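Local coordinates for periplasmic sugar-binding domain protein (Pseudomonas fluorescens Pf-5, PDB 3H75) that probably binds carbohydrates in the periplasm as a two-domain member of the bacterial solute-binding protein 2 family, at residues 8-14 against 38-44; 21-26 against 262-268; 29-35 against 270-274; 49-54 against 74-78. All blocks are in the same frame, centred on the assembly; numbering follows the deposited sequence.

Interaction 1: residues 8-14 against 38-44. With SO4 (sulfate ion), chain B.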
loop_
_atom_site.group_PDB
_atom_site.type_symbol
_atom_site.label_atom_id
_atom_site.label_comp_id
_atom_site.label_asym_id
_atom_site.label_seq_id
_atom_site.Cartn_x
_atom_site.Cartn_y
_atom_site.Cartn_z
ATOM N N PHE A 8 11.788 3.707 11.716
ATOM C CA PHE A 8 11.090 2.985 10.661
ATOM C C PHE A 8 11.993 2.851 9.455
ATOM O O PHE A 8 12.554 3.840 8.980
ATOM C CB PHE A 8 9.794 3.706 10.252
ATOM C CG PHE A 8 9.123 3.108 9.034
ATOM C CD1 PHE A 8 8.834 1.748 8.980
ATOM C CD2 PHE A 8 8.785 3.902 7.943
ATOM C CE1 PHE A 8 8.219 1.186 7.860
ATOM C CE2 PHE A 8 8.166 3.348 6.815
ATOM C CZ PHE A 8 7.885 1.991 6.776
ATOM N N LEU A 9 12.141 1.622 8.975
ATOM C CA LEU A 9 12.955 1.346 7.794
ATOM C C LEU A 9 12.017 1.343 6.585
ATOM O O LEU A 9 11.322 0.356 6.315
ATOM C CB LEU A 9 13.666 -0.005 7.946
ATOM C CG LEU A 9 14.471 -0.135 9.247
ATOM C CD1 LEU A 9 15.180 -1.484 9.277
ATOM C CD2 LEU A 9 15.489 1.009 9.357
ATOM N N ASN A 10 11.992 2.479 5.890
ATOM C CA ASN A 10 11.158 2.700 4.711
ATOM C C ASN A 10 11.854 2.061 3.499
ATOM O O ASN A 10 13.002 2.381 3.199
ATOM C CB ASN A 10 11.000 4.215 4.509
ATOM C CG ASN A 10 9.906 4.565 3.535
ATOM O OD1 ASN A 10 9.856 4.030 2.434
ATOM N ND2 ASN A 10 9.017 5.478 3.935
ATOM N N PRO A 11 11.167 1.155 2.781
ATOM C CA PRO A 11 11.784 0.504 1.617
ATOM C C PRO A 11 11.876 1.319 0.330
ATOM O O PRO A 11 12.653 0.981 -0.571
ATOM C CB PRO A 11 10.924 -0.745 1.427
ATOM C CG PRO A 11 9.553 -0.269 1.844
ATOM C CD PRO A 11 9.822 0.608 3.056
ATOM N N GLY A 12 11.097 2.391 0.237
ATOM C CA GLY A 12 11.102 3.160 -0.995
ATOM C C GLY A 12 12.180 4.207 -1.166
ATOM O O GLY A 12 13.113 4.299 -0.373
ATOM N N ASN A 13 12.054 4.984 -2.237
ATOM C CA ASN A 13 12.984 6.071 -2.501
ATOM C C ASN A 13 12.473 7.286 -1.733
ATOM O O ASN A 13 11.269 7.409 -1.474
ATOM C CB ASN A 13 13.043 6.396 -3.996
ATOM C CG ASN A 13 13.682 5.288 -4.810
ATOM O OD1 ASN A 13 14.664 4.674 -4.385
ATOM N ND2 ASN A 13 13.137 5.034 -5.995
ATOM N N SER A 14 13.380 8.185 -1.366
ATOM C CA SER A 14 12.998 9.376 -0.619
ATOM C C SER A 14 12.223 10.372 -1.477
ATOM O O SER A 14 11.795 11.418 -0.991
ATOM C CB SER A 14 14.239 10.037 -0.000
ATOM O OG SER A 14 15.305 10.135 -0.929
ATOM N N ARG A 38 12.280 8.380 13.628
ATOM C CA ARG A 38 13.345 8.513 12.652
ATOM C C ARG A 38 13.017 7.551 11.515
ATOM O O ARG A 38 12.732 6.377 11.744
ATOM C CB ARG A 38 14.692 8.168 13.283
ATOM C CG ARG A 38 15.119 9.155 14.360
ATOM C CD ARG A 38 16.455 8.763 14.971
ATOM N NE ARG A 38 17.382 8.289 13.951
ATOM C CZ ARG A 38 17.687 8.959 12.844
ATOM N NH1 ARG A 38 17.144 10.146 12.604
ATOM N NH2 ARG A 38 18.524 8.432 11.965
ATOM N N ILE A 39 13.037 8.063 10.291
ATOM C CA ILE A 39 12.738 7.253 9.123
ATOM C C ILE A 39 13.971 7.129 8.244
ATOM O O ILE A 39 14.547 8.136 7.820
ATOM C CB ILE A 39 11.588 7.871 8.291
ATOM C CG1 ILE A 39 10.302 7.892 9.121
ATOM C CG2 ILE A 39 11.382 7.070 7.009
ATOM C CD1 ILE A 39 9.139 8.597 8.448
ATOM N N LEU A 40 14.381 5.890 7.986
ATOM C CA LEU A 40 15.541 5.618 7.146
ATOM C C LEU A 40 15.073 5.011 5.828
ATOM O O LEU A 40 14.445 3.953 5.815
ATOM C CB LEU A 40 16.483 4.634 7.842
ATOM C CG LEU A 40 16.968 4.999 9.247
ATOM C CD1 LEU A 40 17.890 3.899 9.762
ATOM C CD2 LEU A 40 17.698 6.331 9.210
ATOM N N TYR A 41 15.375 5.683 4.721
ATOM C CA TYR A 41 14.991 5.189 3.401
ATOM C C TYR A 41 16.010 4.206 2.833
ATOM O O TYR A 41 17.215 4.426 2.927
ATOM C CB TYR A 41 14.838 6.360 2.422
ATOM C CG TYR A 41 13.538 7.119 2.564
ATOM C CD1 TYR A 41 12.377 6.663 1.944
ATOM C CD2 TYR A 41 13.469 8.293 3.316
ATOM C CE1 TYR A 41 11.176 7.359 2.066
ATOM C CE2 TYR A 41 12.275 8.997 3.445
ATOM C CZ TYR A 41 11.133 8.522 2.813
ATOM O OH TYR A 41 9.950 9.219 2.912
ATOM N N ALA A 42 15.522 3.130 2.221
ATOM C CA ALA A 42 16.412 2.146 1.617
ATOM C C ALA A 42 16.791 2.565 0.201
ATOM O O ALA A 42 17.740 2.041 -0.369
ATOM C CB ALA A 42 15.732 0.787 1.573
ATOM N N GLU A 43 16.042 3.518 -0.349
ATOM C CA GLU A 43 16.234 3.988 -1.719
ATOM C C GLU A 43 16.133 2.785 -2.661
ATOM O O GLU A 43 16.936 2.592 -3.582
ATOM C CB GLU A 43 17.574 4.732 -1.877
ATOM C CG GLU A 43 17.764 5.915 -0.907
ATOM C CD GLU A 43 16.765 7.055 -1.091
ATOM O OE1 GLU A 43 15.910 6.986 -1.998
ATOM O OE2 GLU A 43 16.845 8.034 -0.316
ATOM N N ARG A 44 15.123 1.968 -2.383
ATOM C CA ARG A 44 14.786 0.784 -3.159
ATOM C C ARG A 44 15.811 -0.335 -3.305
ATOM O O ARG A 44 15.822 -1.052 -4.306
ATOM C CB ARG A 44 14.266 1.212 -4.535
ATOM C CG ARG A 44 12.817 1.735 -4.508
ATOM C CD ARG A 44 11.878 0.641 -4.021
ATOM N NE ARG A 44 10.470 1.042 -3.977
ATOM C CZ ARG A 44 9.494 0.226 -3.587
ATOM N NH1 ARG A 44 9.785 -1.015 -3.214
ATOM N NH2 ARG A 44 8.233 0.645 -3.577
HETATM S S SO4 B . 6.773 -2.333 -1.566
HETATM O O1 SO4 B . 5.524 -3.119 -1.650
HETATM O O2 SO4 B . 6.493 -0.946 -1.964
HETATM O O3 SO4 B . 7.243 -2.370 -0.173
HETATM O O4 SO4 B . 7.784 -2.925 -2.470
#
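Parallel strand pairing at the edge of the N-terminal domain's sheet joins Phe8 to Asn10 with Ile39 to Tyr41. The ladder runs from Phe8 N to Arg38 O (2.8 Å) through Leu40 N to Phe8 O and Asn10 N to Leu40 O, ending at Ala42 N to Asn10 O. Leu9 and Leu40 lie side by side on one face. On the other, Ser14 CA sits 3.7 Å above the centre of the Tyr41 ring, and Asn10 CG approaches Tyr41 CE1 to 3.4 Å, amide and ring 34° apart. Both strands belong to the beta-alpha-beta unit whose connecting helix, 17-33, supplies Ser23 as hydrogen-bond partner of Tyr41 OH. With an alanine for Tyr41, Ser14 and the Asn10 amide would probably lose the surface they pack on, and Ser23 its phenolic partner. Asn10 OD1 accepts from Gly12 N (3.0 Å), an Asx turn. Bent at chi2 (-64°), Glu43 turns its carboxylate back to Ser14: OE1 takes Ser14 N (2.9 Å) and the syn lone pair of OE2 takes Ser14 OG (2.7 Å). Arg44, salt-bridged to Glu16, donates from NH1 to O4 and from NH2 to O2 (2.9 Å each) of a sulfate probably from the crystallisation liquor.

Interaction 2: residues 21-26 against 262-268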
loop_
_atom_site.group_PDB
_atom_site.type_symbol
_atom_site.label_atom_id
_atom_site.label_comp_id
_atom_site.label_asym_id
_atom_site.label_seq_id
_atom_site.Cartn_x
_atom_site.Cartn_y
_atom_site.Cartn_z
ATOM N N SER A 21 4.451 9.764 1.113
ATOM C CA SER A 21 3.156 10.029 1.730
ATOM C C SER A 21 2.984 9.196 2.998
ATOM O O SER A 21 2.400 9.652 3.983
ATOM C CB SER A 21 2.025 9.730 0.743
ATOM O OG SER A 21 2.028 10.688 -0.302
ATOM N N TYR A 22 3.504 7.973 2.964
ATOM C CA TYR A 22 3.435 7.062 4.102
ATOM C C TYR A 22 4.232 7.710 5.239
ATOM O O TYR A 22 3.774 7.763 6.380
ATOM C CB TYR A 22 4.059 5.722 3.704
ATOM C CG TYR A 22 3.796 4.556 4.633
ATOM C CD1 TYR A 22 2.815 3.609 4.337
ATOM C CD2 TYR A 22 4.585 4.351 5.766
ATOM C CE1 TYR A 22 2.631 2.479 5.136
ATOM C CE2 TYR A 22 4.407 3.227 6.575
ATOM C CZ TYR A 22 3.436 2.292 6.251
ATOM O OH TYR A 22 3.305 1.149 7.001
ATOM N N SER A 23 5.422 8.208 4.911
ATOM C CA SER A 23 6.284 8.864 5.890
ATOM C C SER A 23 5.663 10.131 6.466
ATOM O O SER A 23 5.685 10.345 7.678
ATOM C CB SER A 23 7.633 9.221 5.257
ATOM O OG SER A 23 8.385 8.059 4.972
ATOM N N GLN A 24 5.106 10.970 5.597
ATOM C CA GLN A 24 4.507 12.217 6.048
ATOM C C GLN A 24 3.340 11.982 6.996
ATOM O O GLN A 24 3.164 12.728 7.964
ATOM C CB GLN A 24 4.050 13.059 4.853
ATOM C CG GLN A 24 5.190 13.474 3.934
ATOM C CD GLN A 24 6.286 14.226 4.666
ATOM O OE1 GLN A 24 6.067 15.325 5.173
ATOM N NE2 GLN A 24 7.477 13.633 4.728
ATOM N N PHE A 25 2.545 10.948 6.730
ATOM C CA PHE A 25 1.411 10.640 7.595
ATOM C C PHE A 25 1.944 10.207 8.964
ATOM O O PHE A 25 1.409 10.604 10.001
ATOM C CB PHE A 25 0.551 9.525 6.983
ATOM C CG PHE A 25 -0.808 9.391 7.619
ATOM C CD1 PHE A 25 -1.787 10.355 7.398
ATOM C CD2 PHE A 25 -1.107 8.314 8.451
ATOM C CE1 PHE A 25 -3.051 10.249 7.999
ATOM C CE2 PHE A 25 -2.365 8.200 9.057
ATOM C CZ PHE A 25 -3.337 9.172 8.827
HETATM N N MSE A 26 3.006 9.404 8.963
HETATM C CA MSE A 26 3.608 8.947 10.211
HETATM C C MSE A 26 4.173 10.117 11.005
HETATM O O MSE A 26 4.019 10.175 12.224
HETATM C CB MSE A 26 4.749 7.963 9.944
HETATM C CG MSE A 26 4.326 6.600 9.449
HETATM SE SE MSE A 26 5.874 5.450 9.190
HETATM C CE MSE A 26 6.287 5.089 11.044
ATOM N N HIS A 262 -4.073 2.579 2.152
ATOM C CA HIS A 262 -2.989 1.947 2.893
ATOM C C HIS A 262 -1.810 2.849 3.249
ATOM O O HIS A 262 -0.960 2.465 4.052
ATOM C CB HIS A 262 -2.503 0.678 2.169
ATOM C CG HIS A 262 -1.722 0.930 0.918
ATOM N ND1 HIS A 262 -2.138 1.805 -0.063
ATOM C CD2 HIS A 262 -0.584 0.363 0.452
ATOM C CE1 HIS A 262 -1.295 1.763 -1.078
ATOM N NE2 HIS A 262 -0.341 0.895 -0.790
ATOM N N PHE A 263 -1.758 4.050 2.679
ATOM C CA PHE A 263 -0.663 4.958 2.998
ATOM C C PHE A 263 -0.792 5.441 4.438
ATOM O O PHE A 263 0.137 6.028 4.985
ATOM C CB PHE A 263 -0.639 6.160 2.041
ATOM C CG PHE A 263 -1.688 7.206 2.328
ATOM C CD1 PHE A 263 -1.413 8.284 3.173
ATOM C CD2 PHE A 263 -2.946 7.117 1.747
ATOM C CE1 PHE A 263 -2.383 9.255 3.433
ATOM C CE2 PHE A 263 -3.918 8.078 2.001
ATOM C CZ PHE A 263 -3.636 9.149 2.843
ATOM N N THR A 264 -1.943 5.182 5.051
ATOM C CA THR A 264 -2.180 5.601 6.431
ATOM C C THR A 264 -1.704 4.576 7.459
ATOM O O THR A 264 -1.642 4.881 8.647
ATOM C CB THR A 264 -3.684 5.824 6.704
ATOM O OG1 THR A 264 -4.389 4.596 6.479
ATOM C CG2 THR A 264 -4.246 6.913 5.806
ATOM N N LEU A 265 -1.362 3.371 7.015
ATOM C CA LEU A 265 -0.972 2.319 7.952
ATOM C C LEU A 265 0.118 2.688 8.950
ATOM O O LEU A 265 0.017 2.341 10.127
ATOM C CB LEU A 265 -0.578 1.048 7.194
ATOM C CG LEU A 265 -0.676 -0.233 8.034
ATOM C CD1 LEU A 265 -0.942 -1.421 7.124
ATOM C CD2 LEU A 265 0.596 -0.427 8.830
ATOM N N GLY A 266 1.150 3.384 8.487
ATOM C CA GLY A 266 2.229 3.777 9.378
ATOM C C GLY A 266 1.751 4.630 10.541
ATOM O O GLY A 266 2.231 4.482 11.670
ATOM N N GLY A 267 0.811 5.531 10.270
ATOM C CA GLY A 267 0.287 6.394 11.317
ATOM C C GLY A 267 -0.460 5.601 12.370
ATOM O O GLY A 267 -0.301 5.829 13.575
ATOM N N TRP A 268 -1.286 4.663 11.921
ATOM C CA TRP A 268 -2.050 3.828 12.841
ATOM C C TRP A 268 -1.076 2.988 13.658
ATOM O O TRP A 268 -1.297 2.734 14.840
ATOM C CB TRP A 268 -2.988 2.899 12.072
ATOM C CG TRP A 268 -3.861 3.569 11.053
ATOM C CD1 TRP A 268 -4.288 3.026 9.875
ATOM C CD2 TRP A 268 -4.440 4.883 11.120
ATOM N NE1 TRP A 268 -5.096 3.913 9.206
ATOM C CE2 TRP A 268 -5.206 5.061 9.945
ATOM C CE3 TRP A 268 -4.386 5.926 12.057
ATOM C CZ2 TRP A 268 -5.911 6.241 9.678
ATOM C CZ3 TRP A 268 -5.090 7.100 11.791
ATOM C CH2 TRP A 268 -5.841 7.245 10.609
HETATM O O HOH W 1 1.471 6.116 7.296
#
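Phe25 directs its ring edge at the face of the Trp268 six-membered ring in a T-shaped pair, centroids 5.2 Å apart and planes at 85°; the leading atom, Phe25 CZ, comes to 3.6 Å from Trp268 CH2. Phe25 in turn offers a face to the edge of Phe263, with planes at 76°, so its one ring serves as edge in one pair and as face in the other. Thr264 CG2 rests over a face of Phe25, 4.0 Å from the centroid, and also over the centre of the Phe263 ring. With CG anti to the backbone N (chi1 -165°), Phe25 reaches across from helix 17-33 into this aromatic cluster. Residues 262-264 form a short 3-10 segment between strand 257-260 of the second sheet and helix 265-277, which packs on the first domain: the chain is crossing back between the two lobes of a periplasmic binding protein. His262 NE2 hydrogen-bonds a glycerol, probably from the crystallisation liquor. Further on, Gly266 is wedged between Tyr22 and the selenomethionine Met26; Met26 CG lies 3.4 Å from Gly266 C. Without side chains the two glycines let the backbones come this close: a CB on Gly266 would run into Met26 CG and Tyr22 CE2, and one on Gly267 into Phe25 CD2. Tyr22 CZ lies 3.4 Å from Gly266 N, while its OH is hydrogen-bonded to Asn93. A water donates to Tyr22 O (3.0 Å) and to Phe263 O (2.7 Å) and accepts a weak bond from Gly267 N, bridging the two backbones; Tyr22 O also keeps its helix bond from Met26 N.

Interaction 3: residues 29-35 against 270-274; sequences AARDLGL and LVALH
Helices 17-33 and 265-277 pack as neighbours against the same face of the N-terminal domain's parallel sheet, and this contact joins the C-terminal end of the first to the middle of the second. Over these short segments their axes run 10.3 Å apart at 31°. Helix 17-33 ends in a Schellman motif: Gly34 has positive phi, Leu35 N bonds back to Ala30 O at 2.9 Å, and Gly34 N makes a weak bond to Arg31 O. The turn brings Leu35 round so that Leu33 and Leu35 both face the second helix. Their CD1 methyls converge on one turn of it, each 3.7 Å from Leu270 O; Leu33 CD1 also touches Val271 CG2, and Leu35 CD1 lies 4.0 Å from Leu270 CB. Leu270 CD1 touches the methyls of both Ala29 and Ala30, 4.3 Å from each CB. Below it Met67 and Leu37 of the sheet take up its side chain, while Phe319 covers Ala29, Leu33 and Val271. No hydrogen bond links the two segments. His274, with CG anti to its own backbone N (chi1 165°), swings its imidazole over toward the helix end. Leu33 CD2 lies over one ring face, 4.1 Å from the centroid, Leu35 CD2 stands near the ring edge, and His274 CD2 comes within 3.4 Å of Leu33 O.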
loop_
_atom_site.group_PDB
_atom_site.type_symbol
_atom_site.label_atom_id
_atom_site.label_comp_id
_atom_site.label_asym_id
_atom_site.label_seq_id
_atom_site.Cartn_x
_atom_site.Cartn_y
_atom_site.Cartn_z
ATOM N N ALA A 29 1.598 11.866 12.815
ATOM C CA ALA A 29 1.211 11.076 13.977
ATOM C C ALA A 29 2.254 11.186 15.085
ATOM O O ALA A 29 1.903 11.301 16.259
ATOM C CB ALA A 29 1.020 9.617 13.582
ATOM N N ALA A 30 3.531 11.153 14.712
ATOM C CA ALA A 30 4.614 11.251 15.686
ATOM C C ALA A 30 4.564 12.576 16.438
ATOM O O ALA A 30 4.758 12.616 17.655
ATOM C CB ALA A 30 5.967 11.097 14.990
ATOM N N ARG A 31 4.307 13.661 15.716
ATOM C CA ARG A 31 4.234 14.975 16.344
ATOM C C ARG A 31 3.068 15.065 17.322
ATOM O O ARG A 31 3.216 15.572 18.435
ATOM C CB ARG A 31 4.090 16.073 15.285
ATOM C CG ARG A 31 5.341 16.314 14.453
ATOM C CD ARG A 31 5.213 17.589 13.626
ATOM N NE ARG A 31 4.203 17.485 12.576
ATOM C CZ ARG A 31 4.392 16.870 11.413
ATOM N NH1 ARG A 31 5.559 16.302 11.143
ATOM N NH2 ARG A 31 3.416 16.827 10.516
ATOM N N ASP A 32 1.911 14.564 16.903
ATOM C CA ASP A 32 0.717 14.610 17.735
ATOM C C ASP A 32 0.797 13.678 18.942
ATOM O O ASP A 32 0.263 13.990 20.007
ATOM C CB ASP A 32 -0.515 14.268 16.889
ATOM C CG ASP A 32 -1.819 14.616 17.583
ATOM O OD1 ASP A 32 -1.964 15.772 18.036
ATOM O OD2 ASP A 32 -2.707 13.744 17.669
ATOM N N LEU A 33 1.479 12.546 18.777
ATOM C CA LEU A 33 1.614 11.555 19.843
ATOM C C LEU A 33 2.819 11.768 20.758
ATOM O O LEU A 33 2.976 11.065 21.759
ATOM C CB LEU A 33 1.684 10.151 19.234
ATOM C CG LEU A 33 0.440 9.683 18.473
ATOM C CD1 LEU A 33 0.764 8.429 17.674
ATOM C CD2 LEU A 33 -0.688 9.419 19.452
ATOM N N GLY A 34 3.670 12.730 20.415
ATOM C CA GLY A 34 4.842 13.000 21.229
ATOM C C GLY A 34 5.864 11.883 21.156
ATOM O O GLY A 34 6.497 11.539 22.155
ATOM N N LEU A 35 6.020 11.312 19.968
ATOM C CA LEU A 35 6.972 10.229 19.756
ATOM C C LEU A 35 8.196 10.736 19.007
ATOM O O LEU A 35 8.104 11.664 18.199
ATOM C CB LEU A 35 6.334 9.097 18.936
ATOM C CG LEU A 35 5.116 8.358 19.494
ATOM C CD1 LEU A 35 4.635 7.321 18.481
ATOM C CD2 LEU A 35 5.482 7.691 20.804
ATOM N N LEU A 270 1.849 3.814 14.655
ATOM C CA LEU A 270 2.429 4.622 15.725
ATOM C C LEU A 270 1.450 4.801 16.880
ATOM O O LEU A 270 1.865 4.905 18.037
ATOM C CB LEU A 270 2.911 5.973 15.185
ATOM C CG LEU A 270 4.131 5.837 14.260
ATOM C CD1 LEU A 270 4.562 7.191 13.741
ATOM C CD2 LEU A 270 5.278 5.186 15.009
ATOM N N VAL A 271 0.153 4.829 16.581
ATOM C CA VAL A 271 -0.839 4.947 17.646
ATOM C C VAL A 271 -0.742 3.674 18.484
ATOM O O VAL A 271 -0.742 3.725 19.716
ATOM C CB VAL A 271 -2.280 5.055 17.097
ATOM C CG1 VAL A 271 -3.281 4.973 18.248
ATOM C CG2 VAL A 271 -2.455 6.362 16.344
ATOM N N ALA A 272 -0.655 2.531 17.810
ATOM C CA ALA A 272 -0.553 1.249 18.498
ATOM C C ALA A 272 0.728 1.148 19.327
ATOM O O ALA A 272 0.700 0.668 20.466
ATOM C CB ALA A 272 -0.620 0.103 17.491
ATOM N N LEU A 273 1.850 1.592 18.765
ATOM C CA LEU A 273 3.115 1.529 19.491
ATOM C C LEU A 273 3.104 2.505 20.656
ATOM O O LEU A 273 3.636 2.211 21.728
ATOM C CB LEU A 273 4.293 1.823 18.558
ATOM C CG LEU A 273 4.501 0.758 17.477
ATOM C CD1 LEU A 273 5.748 1.087 16.671
ATOM C CD2 LEU A 273 4.629 -0.616 18.118
ATOM N N HIS A 274 2.502 3.668 20.442
ATOM C CA HIS A 274 2.390 4.674 21.491
ATOM C C HIS A 274 1.669 4.046 22.679
ATOM O O HIS A 274 2.086 4.197 23.829
ATOM C CB HIS A 274 1.605 5.879 20.960
ATOM C CG HIS A 274 1.110 6.808 22.025
ATOM N ND1 HIS A 274 -0.021 6.553 22.768
ATOM C CD2 HIS A 274 1.582 8.003 22.457
ATOM C CE1 HIS A 274 -0.230 7.552 23.609
ATOM N NE2 HIS A 274 0.728 8.444 23.440
#

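Interaction 4: residues 49-54 against 74-78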
loop_
_atom_site.group_PDB
_atom_site.type_symbol
_atom_site.label_atom_id
_atom_site.label_comp_id
_atom_site.label_asym_id
_atom_site.label_seq_id
_atom_site.Cartn_x
_atom_site.Cartn_y
_atom_site.Cartn_z
ATOM N N THR A 49 18.224 -1.821 3.869
ATOM C CA THR A 49 17.359 -1.972 5.034
ATOM C C THR A 49 18.030 -2.924 6.019
ATOM O O THR A 49 18.061 -2.677 7.223
ATOM C CB THR A 49 15.985 -2.542 4.627
ATOM O OG1 THR A 49 15.328 -1.614 3.749
ATOM C CG2 THR A 49 15.107 -2.778 5.857
ATOM N N LEU A 50 18.583 -4.012 5.493
ATOM C CA LEU A 50 19.255 -4.990 6.335
ATOM C C LEU A 50 20.459 -4.365 7.028
ATOM O O LEU A 50 20.660 -4.556 8.224
ATOM C CB LEU A 50 19.706 -6.187 5.497
ATOM C CG LEU A 50 20.496 -7.276 6.227
ATOM C CD1 LEU A 50 19.641 -7.910 7.318
ATOM C CD2 LEU A 50 20.925 -8.329 5.216
ATOM N N GLN A 51 21.254 -3.607 6.279
ATOM C CA GLN A 51 22.435 -2.976 6.850
ATOM C C GLN A 51 22.060 -1.931 7.894
ATOM O O GLN A 51 22.743 -1.792 8.904
ATOM C CB GLN A 51 23.280 -2.338 5.748
ATOM C CG GLN A 51 24.747 -2.166 6.115
ATOM C CD GLN A 51 25.403 -3.477 6.508
ATOM O OE1 GLN A 51 25.201 -4.501 5.857
ATOM N NE2 GLN A 51 26.201 -3.448 7.571
ATOM N N GLN A 52 20.976 -1.198 7.647
ATOM C CA GLN A 52 20.517 -0.183 8.588
ATOM C C GLN A 52 20.117 -0.838 9.905
ATOM O O GLN A 52 20.424 -0.321 10.974
ATOM C CB GLN A 52 19.333 0.596 8.003
ATOM C CG GLN A 52 19.750 1.524 6.865
ATOM C CD GLN A 52 18.577 1.982 6.025
ATOM O OE1 GLN A 52 17.481 1.433 6.120
ATOM N NE2 GLN A 52 18.804 2.985 5.188
ATOM N N ALA A 53 19.442 -1.980 9.824
ATOM C CA ALA A 53 19.029 -2.699 11.026
ATOM C C ALA A 53 20.255 -3.302 11.717
ATOM O O ALA A 53 20.419 -3.175 12.927
ATOM C CB ALA A 53 18.035 -3.802 10.663
ATOM N N ARG A 54 21.114 -3.955 10.940
ATOM C CA ARG A 54 22.314 -4.576 11.491
ATOM C C ARG A 54 23.118 -3.578 12.315
ATOM O O ARG A 54 23.518 -3.869 13.444
ATOM C CB ARG A 54 23.188 -5.141 10.364
ATOM C CG ARG A 54 24.421 -5.890 10.859
ATOM C CD ARG A 54 25.180 -6.571 9.723
ATOM N NE ARG A 54 24.321 -7.458 8.942
ATOM C CZ ARG A 54 24.765 -8.353 8.063
ATOM N NH1 ARG A 54 26.067 -8.491 7.849
ATOM N NH2 ARG A 54 23.903 -9.110 7.394
ATOM N N VAL A 74 14.803 -10.281 3.649
ATOM C CA VAL A 74 15.448 -9.391 4.608
ATOM C C VAL A 74 14.822 -9.409 6.000
ATOM O O VAL A 74 15.533 -9.402 7.004
ATOM C CB VAL A 74 15.464 -7.940 4.083
ATOM C CG1 VAL A 74 16.043 -7.009 5.136
ATOM C CG2 VAL A 74 16.287 -7.869 2.807
ATOM N N ALA A 75 13.496 -9.436 6.065
ATOM C CA ALA A 75 12.805 -9.449 7.350
ATOM C C ALA A 75 13.271 -10.581 8.270
ATOM O O ALA A 75 13.518 -10.355 9.453
ATOM C CB ALA A 75 11.293 -9.531 7.134
ATOM N N PRO A 76 13.385 -11.813 7.743
ATOM C CA PRO A 76 13.833 -12.921 8.596
ATOM C C PRO A 76 15.216 -12.672 9.196
ATOM O O PRO A 76 15.454 -12.967 10.367
ATOM C CB PRO A 76 13.828 -14.112 7.642
ATOM C CG PRO A 76 12.707 -13.781 6.706
ATOM C CD PRO A 76 12.958 -12.313 6.424
ATOM N N GLN A 77 16.124 -12.124 8.393
ATOM C CA GLN A 77 17.476 -11.850 8.867
ATOM C C GLN A 77 17.459 -10.789 9.961
ATOM O O GLN A 77 18.201 -10.884 10.936
ATOM C CB GLN A 77 18.372 -11.401 7.708
ATOM C CG GLN A 77 18.407 -12.376 6.540
ATOM C CD GLN A 77 19.540 -12.094 5.570
ATOM O OE1 GLN A 77 19.525 -12.550 4.425
ATOM N NE2 GLN A 77 20.541 -11.351 6.030
ATOM N N ILE A 78 16.610 -9.780 9.806
ATOM C CA ILE A 78 16.517 -8.729 10.811
ATOM C C ILE A 78 15.939 -9.287 12.111
ATOM O O ILE A 78 16.334 -8.878 13.201
ATOM C CB ILE A 78 15.651 -7.553 10.303
ATOM C CG1 ILE A 78 16.385 -6.848 9.157
ATOM C CG2 ILE A 78 15.354 -6.580 11.442
ATOM C CD1 ILE A 78 15.637 -5.665 8.558
#
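Leu50 lies across Gln77 at about a right angle, its two methyls dividing the work. The side chain leaves with CG anti to the backbone N (chi1 177°), which carries the isobutyl end toward the second helix: CD1 meets Gln77 CB at 3.7 Å, and CD2 presses close on Gln77 NE2 at 3.2 Å. Gln77, extended beyond CG, lays its CB and amide on the two methyls of that leucine. Deeper in, Leu50 CB touches Val74 CG1 (3.8 Å) and Leu50 CD1 touches Ile78 CG1 (3.9 Å). Ile78 is stretched out (chi2 180°), and its CD1 extends to Ala53 CB (3.7 Å) and, farther along, to Thr49 CG2 (4.0 Å). Thr49 turns that methyl, rather than OG1, toward the isoleucine. An alanine in place of Leu50 would keep the touch of CB on Val74 but would probably open a gap beside Ile78 and leave the Gln77 side chain freer to move. The two helices are nearly parallel, 9° apart with axes 9.8 Å from each other, neighbours in the layer opposite helix 17-33 on the N-terminal domain's parallel sheet, with strand 65-69 between them in the chain, as in an alpha/beta fold. Ile78 continues down to Leu66 and Leu68 of that sheet, and Ala53 to Leu9. At the outer rim Gln77 NE2 lies near the edge of the Arg54 guanidinium, 4.3 Å from NH2, too far for a hydrogen bond. No hydrogen bond joins the two segments, so their adhesion rests on apolar fit: branched side chains below, with polar groups gathered along the outer margin.

In the fold
From the N terminus, strand 5-10 leads into helix 17-33 and then strand 36-41, where interaction 1 closes the first beta-alpha-beta loop. Helix 46-58 follows on the other face of the sheet, and interaction 4 closes the next short loop onto helix 74-82. Interactions 2 and 3 wait some 235 residues, until the chain has built the second domain and returned as helix 265-277 beside helix 17-33. Interaction 4 is therefore nested inside both long loops, whereas interaction 1 crosses them. Interactions 2 and 3 also cross each other, as successive portions of one helix pair. Interaction 1 touches interaction 2 through Ser23 and interaction 4 through Gln52, linking the helix layers through the sheet.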